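Local coordinates for cell wall binding protein cwp8 (Peptoclostridium difficile, PDB 5J6Q) that probably anchors to the bacterial cell wall through its three CWB2 domains, as a member of the S-layer-associated cell wall proteins, at residues 189-192 with 193-196; 270-273 with 274-278; 262-265 with 266-269; 580-583 with 584-587. One frame throughout, in Å; residues are numbered along the deposited sequence.

Contact 1: residues 189-192 with 193-196; sequences DISA and EELF
Ser191 and Glu194 are joined by two bonds that run in opposite directions between backbone and side chain. The amide of Ser191 donates to the carboxylate, with N and Glu194 OE2 3.2 Å apart and an N-H...O angle of 153°. The donor lies above the carboxylate plane, 54° out of it. In return the amide of Glu194 points at the hydroxyl, a weak bond of 3.4 Å from Glu194 N to Ser191 OG. The reciprocal pattern resembles a capping box, though its second bond is weak and the turn that follows strand 186-191 is not a regular helix. Ser191 OG sits between its own backbone N and carbonyl carbon (chi1 69°), which swings the hydroxyl toward the turn, while the glutamate chain, extended beyond CG, carries its carboxylate back over the strand. The turn is closed by Ala192 O, which accepts from Leu195 N at 3.0 Å and more weakly from Phe196 N.

Glu194 also covers Ile190: OE2 lies 3.5 Å from Ile190 CB, and OE1 is equally close to the CG2 branch. The other arm of the isoleucine goes inward, where Ile190 CD1 meets Leu195 CG at 3.6 Å, the two chains at about a right angle; Val260 of the adjoining strand touches both. Glu193 turns to another partner, Ser262 OG, through OE2. Ile190 and Ala192 bond through their backbones to strand 256-262; at the Ser191 amide between them, on this outermost strand, the Glu194 carboxylate takes the place of a strand partner, a role that a deprotonated acid would suit.

Contact 2: residues 270-273 with 274-278; sequences DLHK and VLTDV
Thr276 sits one turn beyond His272 and grips its carbonyl twice. Thr276 OG1 donates to His272 O at 2.8 Å and the amide of the same residue, Thr276 N, reaches that oxygen at 2.9 Å, the two donors arriving from opposite faces of the carbonyl plane. The hydroxyl can fold back in this way because OG1 stands beside its own backbone N, anti to the carbonyl carbon (chi1 -54°). Around this pair run the regular backbone bonds of the helix: Leu275 N to Leu271 O and Asp277 N to Lys273 O among them.

On the buried side Leu271 and Leu275, four residues apart, touch through their CD1 methyls, Leu271 CD1 to Leu275 CD1 3.7 Å. They belong to the helix 265-280, which packs across the four-stranded mixed sheet of this domain; Phe244 on strand 242-249 lies against both leucines, and Ile246 adds to the cover of Leu275. The imidazole of His272 is turned to the same sheet, meeting Phe244 edge-to-face and Phe220 at about 35° between planes, and Phe220 also touches Thr276.

The more exposed flank carries charge. Lys273 NZ forms a salt bridge of 2.8 Å with Asp270 OD1, met nearly along the C-O bond direction, after the lysine chain bends at chi3 (-147°) to turn back along the helix. Asp270 OD2 has a second, long and weak ion pair with Lys266 NZ.

Contact 3: residues 262-265 with 266-269; sequences SKNH and KLVR
Asn264 and Leu267 meet at about a right angle, the asparagine side chain lying across the root of the leucine: Asn264 CB is 3.5 Å from Leu267 CB, and the amide carbon CG is almost as near. Asn264 holds the N-cap position of the helix. Its CG lies roughly anti to the backbone N (chi1 -152°), which brings OD1 over the first turn to accept from Leu267 N, a nearly straight (172°) but weak capping bond of 3.4 Å. The main chain of the same residue takes part as well, Val268 N donating to Asn264 O at 3.2 Å. Just ahead of the cap, Ser262 OG accepts from Asn264 N at 2.9 Å, an ST turn that fixes the approach of the chain, and Ser262 CB rests loosely on the CG2 methyl of Val268.

On another flank, Arg269 folds back toward His265. Its backbone N bonds to His265 O at 3.0 Å, and the bend at chi3 (-84°) lays the guanidinium so that this carbonyl oxygen sits over one face, offset toward the rim. Arg269 NH1 comes within 3.7 Å of His265 CB. The group is held by outside partners: NH1 makes a salt bridge with Glu231 OE1, while NE donates to Leu226 O.

The cap thus joins strand 256-262 to helix 265-280. Val268 leans on Ser242 and Phe244 of strand 242-249, Leu267 faces Phe196 in the loop after strand 186-191, and Arg269 ties the helix to helix 228-232 through Glu231.

Contact 4: residues 580-583 with 584-587; sequences AKNA and IEKI. With SO4 (sulfate ion), chain F.
The N-terminus of helix 581-590, where the chain from Ala580 to Ile587 completes its first turns, belongs to the CWB2 part of the protein and binds a sulfate ion, probably from the crystallisation liquor. The anion sits at the end where the helix dipole would favour negative charge: Lys581 N donates to sulfate O4 at 2.7 Å and more weakly to O2. Lys581 CB lies against the anion, 3.2 Å from sulfate O4, but the ammonium group turns to Asp197 O, in the loop beyond strand 186-191.

Across the first turn, Asn582 and Glu585 pair side by side, amide and carboxylate planes only 10° apart. Asn582 ND2 donates to Glu585 OE2 at 2.8 Å, nearly along the C-O bond. Glu585 CG lies beside its own backbone N (chi1 -68°), and the extended chain beyond it passes Lys581, with Lys581 CG 3.8 Å from Glu585 CD.

Opposed to this polar side, Ile584 and Ile587 pack on Leu572 and Val518 of the parallel sheet. Ile587 N bonds to Ala583 O at 2.9 Å, and Ile587 CG1 presses on the same oxygen at 3.0 Å.

Contacts 1, 2 and 3 lie in one domain and meet around Phe196. Its ring packs on contact 2, with Phe196 CE2 3.6 Å from Leu271 N, and on Leu267 of contact 3. Contacts 1 and 3 also have a polar link, Glu193 OE2 lying 2.9 Å from Ser262 OG, probably a hydrogen bond. Contacts 2 and 3 follow each other along helix 265-280, their centres about 12 Å apart. Contact 4 touches none of the others, its nearest atoms being about 6 Å from contact 3 and about 7 Å from contact 1. Even so, the lysine beside the sulfate reaches the loop that directly follows contact 1, so the CWB2 part and this domain adjoin there.

Contact 1: residues 189-192 with 193-196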
ATOM      1  N   ASP A 189       1.652   1.559 -12.001  1.00 59.34           N
ATOM      2  CA  ASP A 189       2.134   0.182 -11.990  1.00 63.62           C
ATOM      3  C   ASP A 189       3.240   0.099 -10.924  1.00 66.33           C
ATOM      4  O   ASP A 189       4.359   0.547 -11.195  1.00 66.47           O
ATOM      5  CB  ASP A 189       2.718  -0.161 -13.360  1.00 72.56           C
ATOM      6  CG  ASP A 189       2.185  -1.443 -13.883  1.00 78.40           C
ATOM      7  OD1 ASP A 189       1.757  -1.460 -15.032  1.00 86.09           O
ATOM      8  OD2 ASP A 189       2.199  -2.445 -13.125  1.00 83.56           O
ATOM      9  N   ILE A 190       2.967  -0.457  -9.737  1.00 61.22           N
ATOM     10  CA  ILE A 190       3.993  -0.456  -8.678  1.00 58.13           C
ATOM     11  C   ILE A 190       4.165  -1.808  -7.975  1.00 54.18           C
ATOM     12  O   ILE A 190       3.281  -2.669  -8.036  1.00 54.48           O
ATOM     13  CB  ILE A 190       3.570   0.603  -7.619  1.00 55.30           C
ATOM     14  CG1 ILE A 190       2.159   0.212  -7.088  1.00 57.61           C
ATOM     15  CG2 ILE A 190       3.571   2.009  -8.224  1.00 55.16           C
ATOM     16  CD1 ILE A 190       1.611   1.141  -5.993  1.00 61.55           C
ATOM     17  N   SER A 191       5.297  -2.003  -7.340  1.00 53.64           N
ATOM     18  CA  SER A 191       5.463  -3.233  -6.603  1.00 62.00           C
ATOM     19  C   SER A 191       4.504  -3.163  -5.342  1.00 61.67           C
ATOM     20  O   SER A 191       4.055  -2.080  -4.944  1.00 59.01           O
ATOM     21  CB  SER A 191       6.916  -3.376  -6.167  1.00 63.68           C
ATOM     22  OG  SER A 191       7.222  -2.410  -5.167  1.00 70.76           O
ATOM     23  N   ALA A 192       4.191  -4.294  -4.742  1.00 60.04           N
ATOM     24  CA  ALA A 192       3.316  -4.335  -3.580  1.00 55.07           C
ATOM     25  C   ALA A 192       4.089  -3.755  -2.382  1.00 55.76           C
ATOM     26  O   ALA A 192       3.486  -3.122  -1.519  1.00 56.29           O
ATOM     27  CB  ALA A 192       2.924  -5.767  -3.309  1.00 56.75           C
ATOM     28  N   GLU A 193       5.439  -3.936  -2.372  1.00 52.16           N
ATOM     29  CA  GLU A 193       6.288  -3.469  -1.295  1.00 56.08           C
ATOM     30  C   GLU A 193       6.201  -1.954  -1.063  1.00 61.44           C
ATOM     31  O   GLU A 193       6.191  -1.521   0.086  1.00 62.01           O
ATOM     32  CB  GLU A 193       7.736  -3.874  -1.565  1.00 57.09           C
ATOM     33  CG  GLU A 193       8.026  -5.320  -1.162  1.00 65.55           C
ATOM     34  CD  GLU A 193       7.495  -6.361  -2.168  1.00 72.35           C
ATOM     35  OE1 GLU A 193       6.991  -5.971  -3.243  1.00 76.34           O
ATOM     36  OE2 GLU A 193       7.593  -7.570  -1.883  1.00 73.92           O
ATOM     37  N   GLU A 194       6.120  -1.158  -2.149  1.00 60.74           N
ATOM     38  CA  GLU A 194       6.031   0.281  -2.098  1.00 58.39           C
ATOM     39  C   GLU A 194       4.850   0.694  -1.237  1.00 52.03           C
ATOM     40  O   GLU A 194       4.854   1.794  -0.670  1.00 46.45           O
ATOM     41  CB  GLU A 194       5.796   0.891  -3.507  1.00 60.76           C
ATOM     42  CG  GLU A 194       6.999   0.845  -4.430  1.00 77.11           C
ATOM     43  CD  GLU A 194       6.658   1.373  -5.823  1.00 91.52           C
ATOM     44  OE1 GLU A 194       6.118   2.519  -5.923  1.00 94.64           O
ATOM     45  OE2 GLU A 194       6.928   0.642  -6.816  1.00 95.84           O
ATOM     46  N   LEU A 195       3.810  -0.141  -1.218  1.00 43.76           N
ATOM     47  CA  LEU A 195       2.606   0.125  -0.419  1.00 42.12           C
ATOM     48  C   LEU A 195       2.528  -0.570   1.028  1.00 41.68           C
ATOM     49  O   LEU A 195       1.820  -0.108   1.890  1.00 42.08           O
ATOM     50  CB  LEU A 195       1.392  -0.420  -1.188  1.00 41.65           C
ATOM     51  CG  LEU A 195       1.091   0.241  -2.559  1.00 48.11           C
ATOM     52  CD1 LEU A 195      -0.395  -0.152  -2.957  1.00 51.87           C
ATOM     53  CD2 LEU A 195       1.158   1.831  -2.474  1.00 48.74           C
ATOM     54  N   PHE A 196       3.259  -1.645   1.251  1.00 45.14           N
ATOM     55  CA  PHE A 196       3.079  -2.446   2.435  1.00 42.62           C
ATOM     56  C   PHE A 196       4.314  -3.248   2.612  1.00 41.15           C
ATOM     57  O   PHE A 196       4.763  -3.881   1.660  1.00 41.97           O
ATOM     58  CB  PHE A 196       1.810  -3.293   2.199  1.00 47.01           C
ATOM     59  CG  PHE A 196       1.472  -4.353   3.239  1.00 51.26           C
ATOM     60  CD1 PHE A 196       0.952  -3.994   4.474  1.00 44.86           C
ATOM     61  CD2 PHE A 196       1.624  -5.716   2.941  1.00 49.58           C
ATOM     62  CE1 PHE A 196       0.582  -4.978   5.408  1.00 47.85           C
ATOM     63  CE2 PHE A 196       1.258  -6.693   3.857  1.00 49.17           C
ATOM     64  CZ  PHE A 196       0.733  -6.318   5.091  1.00 57.02           C
TER

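Contact 2: residues 270-273 with 274-278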
ATOM      1  N   ASP A 270      -1.633 -10.731   1.846  1.00 45.22           N
ATOM      2  CA  ASP A 270      -1.742  -9.973   3.105  1.00 49.48           C
ATOM      3  C   ASP A 270      -2.206  -8.540   2.859  1.00 46.86           C
ATOM      4  O   ASP A 270      -3.219  -8.064   3.451  1.00 43.02           O
ATOM      5  CB  ASP A 270      -0.388 -10.067   3.814  1.00 47.75           C
ATOM      6  CG  ASP A 270      -0.267 -11.428   4.457  1.00 54.42           C
ATOM      7  OD1 ASP A 270      -1.280 -12.161   4.489  1.00 59.94           O
ATOM      8  OD2 ASP A 270       0.824 -11.769   4.928  1.00 55.88           O
ATOM      9  N   LEU A 271      -1.540  -7.889   1.878  1.00 43.89           N
ATOM     10  CA  LEU A 271      -1.912  -6.536   1.498  1.00 41.60           C
ATOM     11  C   LEU A 271      -3.314  -6.508   1.008  1.00 42.54           C
ATOM     12  O   LEU A 271      -4.092  -5.570   1.294  1.00 44.88           O
ATOM     13  CB  LEU A 271      -0.959  -6.000   0.388  1.00 43.55           C
ATOM     14  CG  LEU A 271      -1.537  -4.757  -0.301  1.00 51.03           C
ATOM     15  CD1 LEU A 271      -1.661  -3.644   0.714  1.00 50.52           C
ATOM     16  CD2 LEU A 271      -0.633  -4.255  -1.427  1.00 51.67           C
ATOM     17  N   HIS A 272      -3.694  -7.522   0.215  1.00 49.92           N
ATOM     18  CA  HIS A 272      -5.100  -7.516  -0.313  1.00 48.09           C
ATOM     19  C   HIS A 272      -6.050  -7.674   0.874  1.00 44.63           C
ATOM     20  O   HIS A 272      -7.090  -7.024   0.935  1.00 45.73           O
ATOM     21  CB  HIS A 272      -5.299  -8.644  -1.340  1.00 52.40           C
ATOM     22  CG  HIS A 272      -6.691  -8.649  -1.879  1.00 69.88           C
ATOM     23  ND1 HIS A 272      -7.018  -8.075  -3.096  1.00 77.17           N
ATOM     24  CD2 HIS A 272      -7.841  -9.137  -1.359  1.00 75.57           C
ATOM     25  CE1 HIS A 272      -8.321  -8.239  -3.286  1.00 79.48           C
ATOM     26  NE2 HIS A 272      -8.845  -8.869  -2.257  1.00 79.70           N
ATOM     27  N   LYS A 273      -5.718  -8.556   1.836  1.00 47.36           N
ATOM     28  CA  LYS A 273      -6.534  -8.624   3.122  1.00 48.60           C
ATOM     29  C   LYS A 273      -6.708  -7.218   3.794  1.00 50.00           C
ATOM     30  O   LYS A 273      -7.854  -6.782   4.146  1.00 45.36           O
ATOM     31  CB  LYS A 273      -5.822  -9.528   4.160  1.00 52.27           C
ATOM     32  CG  LYS A 273      -5.928 -11.011   3.828  1.00 71.02           C
ATOM     33  CD  LYS A 273      -5.107 -11.905   4.767  1.00 78.83           C
ATOM     34  CE  LYS A 273      -4.586 -13.120   4.019  1.00 89.26           C
ATOM     35  NZ  LYS A 273      -3.475 -13.821   4.736  1.00101.37           N
ATOM     36  N   VAL A 274      -5.550  -6.434   3.929  1.00 44.29           N
ATOM     37  CA  VAL A 274      -5.695  -5.090   4.581  1.00 43.00           C
ATOM     38  C   VAL A 274      -6.509  -4.185   3.799  1.00 45.92           C
ATOM     39  O   VAL A 274      -7.365  -3.393   4.334  1.00 43.04           O
ATOM     40  CB  VAL A 274      -4.281  -4.522   4.795  1.00 46.08           C
ATOM     41  CG1 VAL A 274      -4.335  -3.074   5.271  1.00 42.27           C
ATOM     42  CG2 VAL A 274      -3.530  -5.429   5.743  1.00 42.06           C
ATOM     43  N   LEU A 275      -6.344  -4.293   2.421  1.00 48.02           N
ATOM     44  CA  LEU A 275      -7.198  -3.362   1.631  1.00 43.57           C
ATOM     45  C   LEU A 275      -8.686  -3.737   1.701  1.00 47.75           C
ATOM     46  O   LEU A 275      -9.549  -2.839   1.586  1.00 48.84           O
ATOM     47  CB  LEU A 275      -6.684  -3.311   0.200  1.00 44.91           C
ATOM     48  CG  LEU A 275      -5.265  -2.659   0.214  1.00 44.50           C
ATOM     49  CD1 LEU A 275      -4.622  -2.629  -1.175  1.00 44.24           C
ATOM     50  CD2 LEU A 275      -5.473  -1.214   0.781  1.00 36.17           C
ATOM     51  N   THR A 276      -8.993  -5.026   1.911  1.00 49.74           N
ATOM     52  CA  THR A 276     -10.446  -5.428   2.010  1.00 52.23           C
ATOM     53  C   THR A 276     -10.914  -4.760   3.239  1.00 52.50           C
ATOM     54  O   THR A 276     -11.993  -4.128   3.255  1.00 51.30           O
ATOM     55  CB  THR A 276     -10.583  -6.982   2.058  1.00 53.99           C
ATOM     56  OG1 THR A 276      -9.879  -7.484   0.926  1.00 54.34           O
ATOM     57  CG2 THR A 276     -12.053  -7.466   2.011  1.00 62.44           C
ATOM     58  N   ASP A 277     -10.076  -4.868   4.322  1.00 50.68           N
ATOM     59  CA  ASP A 277     -10.447  -4.133   5.533  1.00 51.59           C
ATOM     60  C   ASP A 277     -10.662  -2.660   5.255  1.00 50.85           C
ATOM     61  O   ASP A 277     -11.687  -2.106   5.689  1.00 49.59           O
ATOM     62  CB  ASP A 277      -9.369  -4.309   6.638  1.00 57.60           C
ATOM     63  CG  ASP A 277      -9.493  -5.668   7.285  1.00 64.33           C
ATOM     64  OD1 ASP A 277     -10.630  -6.113   7.486  1.00 65.74           O
ATOM     65  OD2 ASP A 277      -8.430  -6.310   7.559  1.00 65.80           O
ATOM     66  N   VAL A 278      -9.707  -1.981   4.535  1.00 53.72           N
ATOM     67  CA  VAL A 278      -9.910  -0.551   4.221  1.00 54.44           C
ATOM     68  C   VAL A 278     -11.204  -0.368   3.380  1.00 58.04           C
ATOM     69  O   VAL A 278     -11.982   0.568   3.610  1.00 57.63           O
ATOM     70  CB  VAL A 278      -8.752   0.096   3.428  1.00 54.51           C
ATOM     71  CG1 VAL A 278      -9.126   1.536   3.063  1.00 53.91           C
ATOM     72  CG2 VAL A 278      -7.439   0.074   4.231  1.00 50.93           C
TER

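Contact 3: residues 262-265 with 266-269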
ATOM      1  N   SER A 262       4.127  -8.577  -7.000  1.00 61.20           N
ATOM      2  CA  SER A 262       5.398  -8.844  -6.332  1.00 61.87           C
ATOM      3  C   SER A 262       5.804 -10.300  -6.463  1.00 65.02           C
ATOM      4  O   SER A 262       4.975 -11.126  -6.732  1.00 69.35           O
ATOM      5  CB  SER A 262       5.318  -8.537  -4.840  1.00 58.42           C
ATOM      6  OG  SER A 262       6.529  -8.893  -4.187  1.00 52.49           O
ATOM      7  N   LYS A 263       7.085 -10.609  -6.246  1.00 74.64           N
ATOM      8  CA  LYS A 263       7.516 -11.997  -6.259  1.00 85.58           C
ATOM      9  C   LYS A 263       7.097 -12.626  -4.915  1.00 88.82           C
ATOM     10  O   LYS A 263       7.226 -13.830  -4.744  1.00 89.82           O
ATOM     11  CB  LYS A 263       9.043 -12.092  -6.412  1.00 87.29           C
ATOM     12  N   ASN A 264       6.591 -11.793  -3.969  1.00 90.81           N
ATOM     13  CA  ASN A 264       6.163 -12.197  -2.624  1.00 88.64           C
ATOM     14  C   ASN A 264       4.652 -12.426  -2.554  1.00 90.20           C
ATOM     15  O   ASN A 264       3.891 -11.513  -2.228  1.00 90.72           O
ATOM     16  CB  ASN A 264       6.552 -11.113  -1.642  1.00 87.23           C
ATOM     17  CG  ASN A 264       6.809 -11.602  -0.245  1.00 86.24           C
ATOM     18  OD1 ASN A 264       6.100 -12.477   0.261  1.00 86.68           O
ATOM     19  ND2 ASN A 264       7.778 -11.052   0.462  1.00 84.79           N
ATOM     20  N   HIS A 265       4.217 -13.651  -2.832  1.00 88.89           N
ATOM     21  CA  HIS A 265       2.791 -13.969  -2.828  1.00 90.75           C
ATOM     22  C   HIS A 265       2.119 -13.737  -1.473  1.00 87.53           C
ATOM     23  O   HIS A 265       0.968 -13.321  -1.432  1.00 84.09           O
ATOM     24  CB  HIS A 265       2.601 -15.419  -3.287  1.00 95.75           C
ATOM     25  CG  HIS A 265       2.618 -15.511  -4.774  1.00108.69           C
ATOM     26  ND1 HIS A 265       3.736 -15.912  -5.480  1.00114.52           N
ATOM     27  CD2 HIS A 265       1.666 -15.218  -5.690  1.00113.02           C
ATOM     28  CE1 HIS A 265       3.447 -15.849  -6.772  1.00116.53           C
ATOM     29  NE2 HIS A 265       2.209 -15.429  -6.929  1.00114.96           N
ATOM     30  N   LYS A 266       2.806 -13.994  -0.374  1.00 85.77           N
ATOM     31  CA  LYS A 266       2.154 -13.732   0.915  1.00 83.55           C
ATOM     32  C   LYS A 266       1.946 -12.215   1.087  1.00 73.36           C
ATOM     33  O   LYS A 266       0.836 -11.807   1.391  1.00 68.91           O
ATOM     34  CB  LYS A 266       2.936 -14.323   2.089  1.00 83.51           C
ATOM     35  CG  LYS A 266       1.969 -14.858   3.123  1.00 94.18           C
ATOM     36  CD  LYS A 266       2.615 -15.132   4.447  1.00101.36           C
ATOM     37  CE  LYS A 266       1.605 -14.878   5.535  1.00108.56           C
ATOM     38  NZ  LYS A 266       2.259 -14.402   6.766  1.00113.81           N
ATOM     39  N   LEU A 267       2.981 -11.399   0.864  1.00 67.66           N
ATOM     40  CA  LEU A 267       2.858  -9.929   0.908  1.00 65.89           C
ATOM     41  C   LEU A 267       1.558  -9.488   0.222  1.00 63.81           C
ATOM     42  O   LEU A 267       0.745  -8.756   0.829  1.00 58.12           O
ATOM     43  CB  LEU A 267       4.072  -9.353   0.158  1.00 66.12           C
ATOM     44  CG  LEU A 267       4.500  -7.882   0.417  1.00 73.17           C
ATOM     45  CD1 LEU A 267       3.333  -6.987   0.575  1.00 75.17           C
ATOM     46  CD2 LEU A 267       5.396  -7.791   1.639  1.00 69.83           C
ATOM     47  N   VAL A 268       1.341  -9.985  -1.048  1.00 58.41           N
ATOM     48  CA  VAL A 268       0.180  -9.583  -1.829  1.00 55.71           C
ATOM     49  C   VAL A 268      -1.105 -10.053  -1.248  1.00 55.11           C
ATOM     50  O   VAL A 268      -2.101  -9.284  -1.253  1.00 53.83           O
ATOM     51  CB  VAL A 268       0.270 -10.072  -3.323  1.00 52.27           C
ATOM     52  CG1 VAL A 268      -0.899  -9.525  -4.104  1.00 47.55           C
ATOM     53  CG2 VAL A 268       1.585  -9.620  -3.975  1.00 48.63           C
ATOM     54  N   ARG A 269      -1.139 -11.312  -0.798  1.00 54.01           N
ATOM     55  CA  ARG A 269      -2.384 -11.815  -0.219  1.00 57.85           C
ATOM     56  C   ARG A 269      -2.674 -10.948   1.048  1.00 50.56           C
ATOM     57  O   ARG A 269      -3.786 -10.497   1.273  1.00 46.07           O
ATOM     58  CB  ARG A 269      -2.220 -13.305   0.207  1.00 63.04           C
ATOM     59  CG  ARG A 269      -3.105 -14.329  -0.507  1.00 66.04           C
ATOM     60  CD  ARG A 269      -2.799 -15.746  -0.000  1.00 66.38           C
ATOM     61  NE  ARG A 269      -1.657 -16.318  -0.715  1.00 75.33           N
ATOM     62  CZ  ARG A 269      -0.538 -16.734  -0.124  1.00 84.24           C
ATOM     63  NH1 ARG A 269       0.466 -17.223  -0.855  1.00 82.14           N
ATOM     64  NH2 ARG A 269      -0.415 -16.672   1.199  1.00 82.48           N
TER

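Contact 4: residues 580-583 with 584-587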
ATOM      1  N   ALA A 580      11.708  -1.098  14.312  1.00 33.24           N
ATOM      2  CA  ALA A 580      12.056  -2.307  13.516  1.00 30.41           C
ATOM      3  C   ALA A 580      10.764  -3.150  13.233  1.00 35.05           C
ATOM      4  O   ALA A 580       9.998  -3.389  14.184  1.00 30.50           O
ATOM      5  CB  ALA A 580      13.003  -3.149  14.355  1.00 30.17           C
ATOM      6  N   LYS A 581      10.592  -3.632  12.012  1.00 34.72           N
ATOM      7  CA  LYS A 581       9.459  -4.477  11.616  1.00 38.03           C
ATOM      8  C   LYS A 581       9.452  -5.740  12.486  1.00 35.59           C
ATOM      9  O   LYS A 581       8.378  -6.320  12.864  1.00 31.90           O
ATOM     10  CB  LYS A 581       9.578  -4.913  10.099  1.00 33.24           C
ATOM     11  CG  LYS A 581       8.339  -5.761   9.657  1.00 37.27           C
ATOM     12  CD  LYS A 581       8.204  -5.858   8.120  1.00 46.14           C
ATOM     13  CE  LYS A 581       9.409  -6.494   7.476  1.00 55.10           C
ATOM     14  NZ  LYS A 581       9.184  -6.628   6.004  1.00 72.15           N
ATOM     15  N   ASN A 582      10.631  -6.204  12.783  1.00 36.10           N
ATOM     16  CA  ASN A 582      10.694  -7.403  13.659  1.00 45.87           C
ATOM     17  C   ASN A 582      10.000  -7.234  15.099  1.00 45.46           C
ATOM     18  O   ASN A 582       9.392  -8.196  15.592  1.00 44.19           O
ATOM     19  CB  ASN A 582      12.104  -7.799  13.862  1.00 47.06           C
ATOM     20  CG  ASN A 582      12.649  -8.609  12.684  1.00 63.57           C
ATOM     21  OD1 ASN A 582      13.854  -8.919  12.707  1.00 71.94           O
ATOM     22  ND2 ASN A 582      11.867  -8.974  11.621  1.00 65.93           N
ATOM     23  N   ALA A 583      10.092  -6.048  15.729  1.00 41.60           N
ATOM     24  CA  ALA A 583       9.469  -5.839  17.041  1.00 40.62           C
ATOM     25  C   ALA A 583       7.987  -5.842  16.861  1.00 38.19           C
ATOM     26  O   ALA A 583       7.316  -6.372  17.717  1.00 35.21           O
ATOM     27  CB  ALA A 583       9.875  -4.492  17.669  1.00 41.35           C
ATOM     28  N   ILE A 584       7.487  -5.222  15.780  1.00 34.59           N
ATOM     29  CA  ILE A 584       6.056  -5.262  15.476  1.00 34.24           C
ATOM     30  C   ILE A 584       5.651  -6.712  15.217  1.00 37.60           C
ATOM     31  O   ILE A 584       4.514  -7.136  15.599  1.00 37.48           O
ATOM     32  CB  ILE A 584       5.678  -4.436  14.184  1.00 33.73           C
ATOM     33  CG1 ILE A 584       6.068  -2.927  14.318  1.00 38.06           C
ATOM     34  CG2 ILE A 584       4.154  -4.546  13.835  1.00 29.48           C
ATOM     35  CD1 ILE A 584       5.895  -2.229  15.685  1.00 40.31           C
ATOM     36  N   GLU A 585       6.538  -7.494  14.558  1.00 37.13           N
ATOM     37  CA  GLU A 585       6.133  -8.856  14.234  1.00 41.52           C
ATOM     38  C   GLU A 585       6.123  -9.624  15.555  1.00 38.02           C
ATOM     39  O   GLU A 585       5.125 -10.322  15.816  1.00 34.12           O
ATOM     40  CB  GLU A 585       7.071  -9.526  13.184  1.00 38.95           C
ATOM     41  CG  GLU A 585       6.915  -8.857  11.821  1.00 42.73           C
ATOM     42  CD  GLU A 585       7.907  -9.383  10.798  1.00 55.27           C
ATOM     43  OE1 GLU A 585       7.450  -9.727   9.712  1.00 63.08           O
ATOM     44  OE2 GLU A 585       9.144  -9.421  11.084  1.00 60.09           O
ATOM     45  N   LYS A 586       7.155  -9.425  16.370  1.00 27.53           N
ATOM     46  CA  LYS A 586       7.297 -10.088  17.679  1.00 31.01           C
ATOM     47  C   LYS A 586       6.044  -9.808  18.488  1.00 37.51           C
ATOM     48  O   LYS A 586       5.480 -10.737  19.055  1.00 42.74           O
ATOM     49  CB  LYS A 586       8.545  -9.551  18.470  1.00 33.53           C
ATOM     50  CG  LYS A 586       9.102 -10.499  19.617  1.00 39.47           C
ATOM     51  CD  LYS A 586       8.801 -12.052  19.318  1.00 39.37           C
ATOM     52  CE  LYS A 586      10.007 -12.810  18.726  1.00 48.42           C
ATOM     53  NZ  LYS A 586       9.547 -14.147  18.225  1.00 52.08           N
ATOM     54  N   ILE A 587       5.568  -8.527  18.497  1.00 37.78           N
ATOM     55  CA  ILE A 587       4.435  -8.122  19.291  1.00 41.64           C
ATOM     56  C   ILE A 587       3.177  -8.841  18.769  1.00 45.78           C
ATOM     57  O   ILE A 587       2.418  -9.436  19.556  1.00 44.84           O
ATOM     58  CB  ILE A 587       4.269  -6.548  19.303  1.00 41.51           C
ATOM     59  CG1 ILE A 587       5.443  -5.832  19.996  1.00 34.64           C
ATOM     60  CG2 ILE A 587       2.996  -6.188  20.030  1.00 30.44           C
ATOM     61  CD1 ILE A 587       5.350  -4.327  19.787  1.00 38.60           C
TER
HETATM   62  S   SO4 F 705      12.810  -2.565   9.442  1.00102.56           S
HETATM   63  O1  SO4 F 705      12.784  -3.478   8.273  1.00102.81           O
HETATM   64  O2  SO4 F 705      13.614  -3.114  10.526  1.00 98.94           O
HETATM   65  O3  SO4 F 705      13.399  -1.277   9.065  1.00105.64           O
HETATM   66  O4  SO4 F 705      11.447  -2.352   9.845  1.00102.70           O